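Side-chain contacts in TlmII (Streptoalloteichus hindustanus, PDB 4HVM), which belongs to the condensation-domain family of nonribosomal peptide synthetases, takes part in tallysomycin biosynthesis and may bind phosphopantetheine-bearing partners: residues A[68-71]-A[77-80]; A[112-115]-A[120-123]. All blocks are in the same frame, centred on the assembly; numbering follows the deposited sequence.

Contact 1 pairs the two strands of a small beta hairpin, whereas contact 2 brings the loop after helix 98-110 against the chain entering strand 122-128 of a larger sheet. Both are partly buried, and both lie on the same side of the chain's centre, with their own centres about 13 Å apart. Regular backbone bonding and apolar side chains hold 68-71 to 77-80; 112-115 and 120-123 meet mostly through side chains, without backbone hydrogen bonds between them, with arginines at one end and a small apolar patch at the other. The two touch mainly through Leu121, whose CD1 lies 3.8 Å from Phe70 CD2 and 3.6 Å from Val68 O, so the hairpin packs on the residue just before strand 122-128.

Contact 1: residues A[68-71]-A[77-80]; sequences VNFV and WMRT
Val68 to Val71 and Trp77 to Thr80 run as neighbouring antiparallel strands, their short axes at 142°, with Asn69-Arg79 and Val71-Trp77 as the hydrogen-bonded pairs and Val68-Thr80 and Phe70-Met78 as the non-hydrogen-bonded ones. Each hydrogen-bonded pair makes two bonds, among them Asn69 N to Arg79 O at 2.8 Å and Val71 N to Trp77 O at 3.0 Å. On the face of Val68, Phe70, Met78 and Thr80, Met78, present as selenomethionine, does most of the touching. Its CG lies 3.7 Å from Phe70 CE1, the two side chains running side by side. A bend at chi3 (51°) turns the methyl back, so that CE reaches Val68 CG2 at 3.6 Å, across the valine at about a right angle. Unbranched and flexible, Met78 can thus touch both the Phe70 ring and the Val68 methyls from one strand position; Gln20 of helix 18-27 adjoins this layer. The pairing forms a beta hairpin, whose strand 76-80 is also joined by strand 13-15 to make a three-stranded antiparallel sheet. On the other face, Val71 CB stands 4.4 Å from Trp77 CB, and the indole turns its edge to Val71 O, 3.6 Å from CD1. Asp74 O accepts from the indole NE1, and Arg15 makes a cation-pi contact with the ring. Asn69, though buried, has both ends of its amide engaged, ND2 by Asp119 O and OD1 by Arg81 NH1.

Contact 2: residues A[112-115]-A[120-123]; sequences RPTD and PLVR
Thr114 and Leu121 are the residues whose CA atoms come nearest, 7.4 Å apart; the irregular segment 112-115 passes 120-123 without strand pairing, leaving room for side chains between the two. Thr114 points toward 120-123. With OG1 at a chi1 of -47°, its methyl CG2 stands trans to the threonine's own backbone N and lies 3.7 Å from Leu121 CD2 and 3.8 Å from Pro120 O. The hydroxyl OG1 donates to Arg112 O at 3.0 Å and ties the loop across Pro113. Threonine suits this buried place because it offers one apolar and one polar branch from the same carbon. Leu121 starts off to one side, but its end swings back, CD2 also lying 4.2 Å from Asp115 O. Phe36 of strand 36-44 packs against Thr114, Leu121 and Arg123 alike. Strand 87-91, helix 98-110 and strand 122-128 form a beta-alpha-beta crossover, since the two strands are parallel neighbours in the five-stranded sheet; 112-115 belongs to the return connection, and 120-123 covers the entry to the second strand and its first two residues. At the charged end, Arg112 bends at chi3 (52°) and lays NH2 over one face of the Arg123 guanidinium, 3.4 Å from Arg123 CD and 3.6 Å from Arg123 NE, the two planes 53° apart. Asp109 of helix 98-110 takes both arginines in salt bridges, OD1 with Arg112 NH2 and OD2 with Arg123 NH1, and probably offsets their charge. Arginine fits both places, its long chain reaching a shared carboxylate from separate parts of the backbone. Thr114 OG1 also lies at the edge of the Arg123 guanidinium, near NH2, but the modelled approach is doubtfully short and poorly angled.

Contact 1: residues A[68-71]-A[77-80]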
ATOM      1  N   VAL A  68      12.175  10.713  11.769  1.00 26.10           N
ATOM      2  CA  VAL A  68      11.613  10.185  13.006  1.00 19.99           C
ATOM      3  C   VAL A  68      12.012   8.738  13.289  1.00 23.43           C
ATOM      4  O   VAL A  68      11.942   7.876  12.413  1.00 31.92           O
ATOM      5  CB  VAL A  68      10.070  10.322  13.015  1.00 17.87           C
ATOM      6  CG1 VAL A  68       9.433   9.316  13.961  1.00 18.14           C
ATOM      7  CG2 VAL A  68       9.676  11.747  13.381  1.00 44.58           C
ATOM      8  N   ASN A  69      12.454   8.492  14.518  1.00 20.17           N
ATOM      9  CA  ASN A  69      12.685   7.139  15.001  1.00 21.95           C
ATOM     10  C   ASN A  69      11.663   6.801  16.077  1.00 24.17           C
ATOM     11  O   ASN A  69      11.017   7.693  16.624  1.00 26.18           O
ATOM     12  CB  ASN A  69      14.105   6.994  15.546  1.00 25.98           C
ATOM     13  CG  ASN A  69      15.155   7.072  14.456  1.00 30.07           C
ATOM     14  OD1 ASN A  69      15.697   8.140  14.170  1.00 32.77           O
ATOM     15  ND2 ASN A  69      15.446   5.934  13.837  1.00 34.05           N
ATOM     16  N   PHE A  70      11.512   5.516  16.379  1.00 27.05           N
ATOM     17  CA  PHE A  70      10.501   5.080  17.336  1.00 20.91           C
ATOM     18  C   PHE A  70      11.109   4.562  18.630  1.00 32.21           C
ATOM     19  O   PHE A  70      12.176   3.946  18.628  1.00 30.98           O
ATOM     20  CB  PHE A  70       9.594   4.020  16.711  1.00 19.93           C
ATOM     21  CG  PHE A  70       8.767   4.537  15.574  1.00 26.09           C
ATOM     22  CD1 PHE A  70       7.575   5.199  15.815  1.00 18.73           C
ATOM     23  CD2 PHE A  70       9.184   4.373  14.265  1.00 24.51           C
ATOM     24  CE1 PHE A  70       6.813   5.684  14.771  1.00 17.67           C
ATOM     25  CE2 PHE A  70       8.425   4.853  13.217  1.00 23.33           C
ATOM     26  CZ  PHE A  70       7.238   5.509  13.471  1.00 21.55           C
ATOM     27  N   VAL A  71      10.423   4.820  19.737  1.00 31.95           N
ATOM     28  CA  VAL A  71      10.874   4.363  21.040  1.00 36.36           C
ATOM     29  C   VAL A  71       9.799   3.511  21.698  1.00 42.79           C
ATOM     30  O   VAL A  71       8.766   4.024  22.132  1.00 46.29           O
ATOM     31  CB  VAL A  71      11.214   5.544  21.967  1.00 39.94           C
ATOM     32  CG1 VAL A  71      11.624   5.032  23.337  1.00 49.63           C
ATOM     33  CG2 VAL A  71      12.315   6.403  21.358  1.00 30.75           C
ATOM     34  N   TRP A  77       6.430   5.788  20.982  1.00 29.39           N
ATOM     35  CA  TRP A  77       6.686   7.223  20.906  1.00 30.96           C
ATOM     36  C   TRP A  77       7.506   7.597  19.675  1.00 28.91           C
ATOM     37  O   TRP A  77       8.255   6.779  19.142  1.00 35.28           O
ATOM     38  CB  TRP A  77       7.405   7.703  22.168  1.00 39.99           C
ATOM     39  CG  TRP A  77       6.671   7.396  23.435  1.00 41.65           C
ATOM     40  CD1 TRP A  77       6.697   6.223  24.130  1.00 45.14           C
ATOM     41  CD2 TRP A  77       5.806   8.277  24.164  1.00 41.02           C
ATOM     42  NE1 TRP A  77       5.900   6.318  25.247  1.00 50.78           N
ATOM     43  CE2 TRP A  77       5.344   7.569  25.292  1.00 43.99           C
ATOM     44  CE3 TRP A  77       5.380   9.596  23.974  1.00 39.53           C
ATOM     45  CZ2 TRP A  77       4.473   8.133  26.223  1.00 42.10           C
ATOM     46  CZ3 TRP A  77       4.516  10.154  24.901  1.00 37.38           C
ATOM     47  CH2 TRP A  77       4.072   9.423  26.011  1.00 41.21           C
HETATM   48  N   MSE A  78       7.356   8.838  19.226  1.00 27.23           N
HETATM   49  CA  MSE A  78       8.128   9.337  18.093  1.00 22.22           C
HETATM   50  C   MSE A  78       9.245  10.269  18.555  1.00 23.28           C
HETATM   51  O   MSE A  78       9.060  11.075  19.465  1.00 55.90           O
HETATM   52  CB  MSE A  78       7.221  10.038  17.076  1.00 25.29           C
HETATM   53  CG  MSE A  78       6.518   9.088  16.120  1.00 19.85           C
HETATM   54 SE   MSE A  78       5.160   9.952  15.023  0.72 42.27          SE
HETATM   55  CE  MSE A  78       6.184  11.446  14.322  1.00 31.86           C
ATOM     56  N   ARG A  79      10.404  10.147  17.918  1.00 30.82           N
ATOM     57  CA  ARG A  79      11.578  10.929  18.285  1.00 33.43           C
ATOM     58  C   ARG A  79      12.185  11.548  17.032  1.00 33.55           C
ATOM     59  O   ARG A  79      12.526  10.835  16.088  1.00 36.85           O
ATOM     60  CB  ARG A  79      12.601  10.021  18.969  1.00 37.54           C
ATOM     61  CG  ARG A  79      13.860  10.710  19.469  1.00 41.61           C
ATOM     62  CD  ARG A  79      14.870   9.681  19.976  1.00 54.73           C
ATOM     63  NE  ARG A  79      15.951  10.287  20.751  1.00 73.04           N
ATOM     64  CZ  ARG A  79      15.898  10.506  22.063  1.00 85.06           C
ATOM     65  NH1 ARG A  79      14.813  10.174  22.751  1.00 84.79           N
ATOM     66  NH2 ARG A  79      16.929  11.061  22.689  1.00 89.92           N
ATOM     67  N   THR A  80      12.319  12.869  17.018  1.00 26.62           N
ATOM     68  CA  THR A  80      12.806  13.554  15.824  1.00 25.60           C
ATOM     69  C   THR A  80      14.323  13.684  15.808  1.00 29.57           C
ATOM     70  O   THR A  80      14.908  14.406  16.612  1.00 41.15           O
ATOM     71  CB  THR A  80      12.168  14.940  15.663  1.00 29.62           C
ATOM     72  OG1 THR A  80      10.742  14.810  15.667  1.00 37.22           O
ATOM     73  CG2 THR A  80      12.606  15.569  14.353  1.00 26.28           C
TER

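Contact 2: residues A[112-115]-A[120-123]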
ATOM      1  N   ARG A 112      17.375  -4.325   3.490  1.00 28.14           N
ATOM      2  CA  ARG A 112      18.422  -4.136   4.488  1.00 27.89           C
ATOM      3  C   ARG A 112      17.812  -3.907   5.868  1.00 27.24           C
ATOM      4  O   ARG A 112      16.947  -3.046   6.031  1.00 39.41           O
ATOM      5  CB  ARG A 112      19.328  -2.968   4.093  1.00 29.85           C
ATOM      6  CG  ARG A 112      20.571  -2.825   4.951  1.00 42.02           C
ATOM      7  CD  ARG A 112      21.615  -1.968   4.256  1.00 45.54           C
ATOM      8  NE  ARG A 112      21.060  -0.691   3.820  1.00 45.07           N
ATOM      9  CZ  ARG A 112      21.032   0.408   4.566  1.00 41.55           C
ATOM     10  NH1 ARG A 112      21.532   0.390   5.794  1.00 43.63           N
ATOM     11  NH2 ARG A 112      20.503   1.525   4.085  1.00 37.16           N
ATOM     12  N   PRO A 113      18.258  -4.688   6.868  1.00 25.23           N
ATOM     13  CA  PRO A 113      17.715  -4.619   8.232  1.00 28.37           C
ATOM     14  C   PRO A 113      17.982  -3.274   8.901  1.00 35.80           C
ATOM     15  O   PRO A 113      19.135  -2.869   9.064  1.00 39.76           O
ATOM     16  CB  PRO A 113      18.459  -5.740   8.966  1.00 22.43           C
ATOM     17  CG  PRO A 113      19.710  -5.941   8.181  1.00 26.02           C
ATOM     18  CD  PRO A 113      19.322  -5.700   6.755  1.00 24.76           C
ATOM     19  N   THR A 114      16.911  -2.592   9.289  1.00 35.03           N
ATOM     20  CA  THR A 114      17.016  -1.243   9.822  1.00 34.26           C
ATOM     21  C   THR A 114      16.530  -1.175  11.267  1.00 32.20           C
ATOM     22  O   THR A 114      15.425  -1.622  11.576  1.00 30.52           O
ATOM     23  CB  THR A 114      16.188  -0.257   8.969  1.00 39.07           C
ATOM     24  OG1 THR A 114      16.453  -0.482   7.579  1.00 48.20           O
ATOM     25  CG2 THR A 114      16.530   1.179   9.315  1.00 36.50           C
ATOM     26  N   ASP A 115      17.358  -0.618  12.147  1.00 28.89           N
ATOM     27  CA  ASP A 115      16.969  -0.396  13.536  1.00 25.84           C
ATOM     28  C   ASP A 115      16.040   0.813  13.621  1.00 32.07           C
ATOM     29  O   ASP A 115      16.470   1.951  13.425  1.00 34.20           O
ATOM     30  CB  ASP A 115      18.205  -0.168  14.406  1.00 31.44           C
ATOM     31  CG  ASP A 115      17.903  -0.248  15.892  1.00 41.31           C
ATOM     32  OD1 ASP A 115      16.719  -0.393  16.268  1.00 40.87           O
ATOM     33  OD2 ASP A 115      18.859  -0.160  16.688  1.00 45.06           O
ATOM     34  N   PRO A 120      18.005   5.964  10.054  1.00 30.32           N
ATOM     35  CA  PRO A 120      17.035   6.674   9.213  1.00 32.26           C
ATOM     36  C   PRO A 120      16.037   5.713   8.570  1.00 24.70           C
ATOM     37  O   PRO A 120      16.442   4.732   7.947  1.00 22.00           O
ATOM     38  CB  PRO A 120      17.914   7.334   8.139  1.00 31.97           C
ATOM     39  CG  PRO A 120      19.228   6.613   8.199  1.00 23.10           C
ATOM     40  CD  PRO A 120      19.391   6.228   9.630  1.00 20.24           C
ATOM     41  N   LEU A 121      14.747   6.002   8.720  1.00 23.44           N
ATOM     42  CA  LEU A 121      13.691   5.121   8.231  1.00 17.86           C
ATOM     43  C   LEU A 121      13.126   5.578   6.887  1.00 20.14           C
ATOM     44  O   LEU A 121      12.264   4.916   6.307  1.00 19.70           O
ATOM     45  CB  LEU A 121      12.573   5.001   9.268  1.00 14.03           C
ATOM     46  CG  LEU A 121      12.993   4.483  10.640  1.00 18.77           C
ATOM     47  CD1 LEU A 121      11.798   4.398  11.573  1.00 15.45           C
ATOM     48  CD2 LEU A 121      13.660   3.128  10.505  1.00 26.37           C
ATOM     49  N   VAL A 122      13.608   6.718   6.404  1.00 17.23           N
ATOM     50  CA  VAL A 122      13.250   7.209   5.079  1.00 14.79           C
ATOM     51  C   VAL A 122      14.514   7.579   4.320  1.00 22.88           C
ATOM     52  O   VAL A 122      15.142   8.597   4.603  1.00 26.96           O
ATOM     53  CB  VAL A 122      12.326   8.434   5.153  1.00 15.61           C
ATOM     54  CG1 VAL A 122      12.086   9.001   3.763  1.00 15.95           C
ATOM     55  CG2 VAL A 122      11.008   8.061   5.817  1.00 19.92           C
ATOM     56  N   ARG A 123      14.888   6.738   3.361  1.00 22.05           N
ATOM     57  CA  ARG A 123      16.101   6.956   2.579  1.00 17.71           C
ATOM     58  C   ARG A 123      15.772   7.439   1.169  1.00 19.84           C
ATOM     59  O   ARG A 123      14.972   6.827   0.466  1.00 33.81           O
ATOM     60  CB  ARG A 123      16.928   5.669   2.517  1.00 23.20           C
ATOM     61  CG  ARG A 123      17.468   5.228   3.867  1.00 21.33           C
ATOM     62  CD  ARG A 123      17.958   3.790   3.845  1.00 19.25           C
ATOM     63  NE  ARG A 123      17.375   3.026   4.943  1.00 29.29           N
ATOM     64  CZ  ARG A 123      16.793   1.840   4.804  1.00 27.23           C
ATOM     65  NH1 ARG A 123      16.724   1.266   3.610  1.00 27.55           N
ATOM     66  NH2 ARG A 123      16.286   1.224   5.863  1.00 31.38           N
TER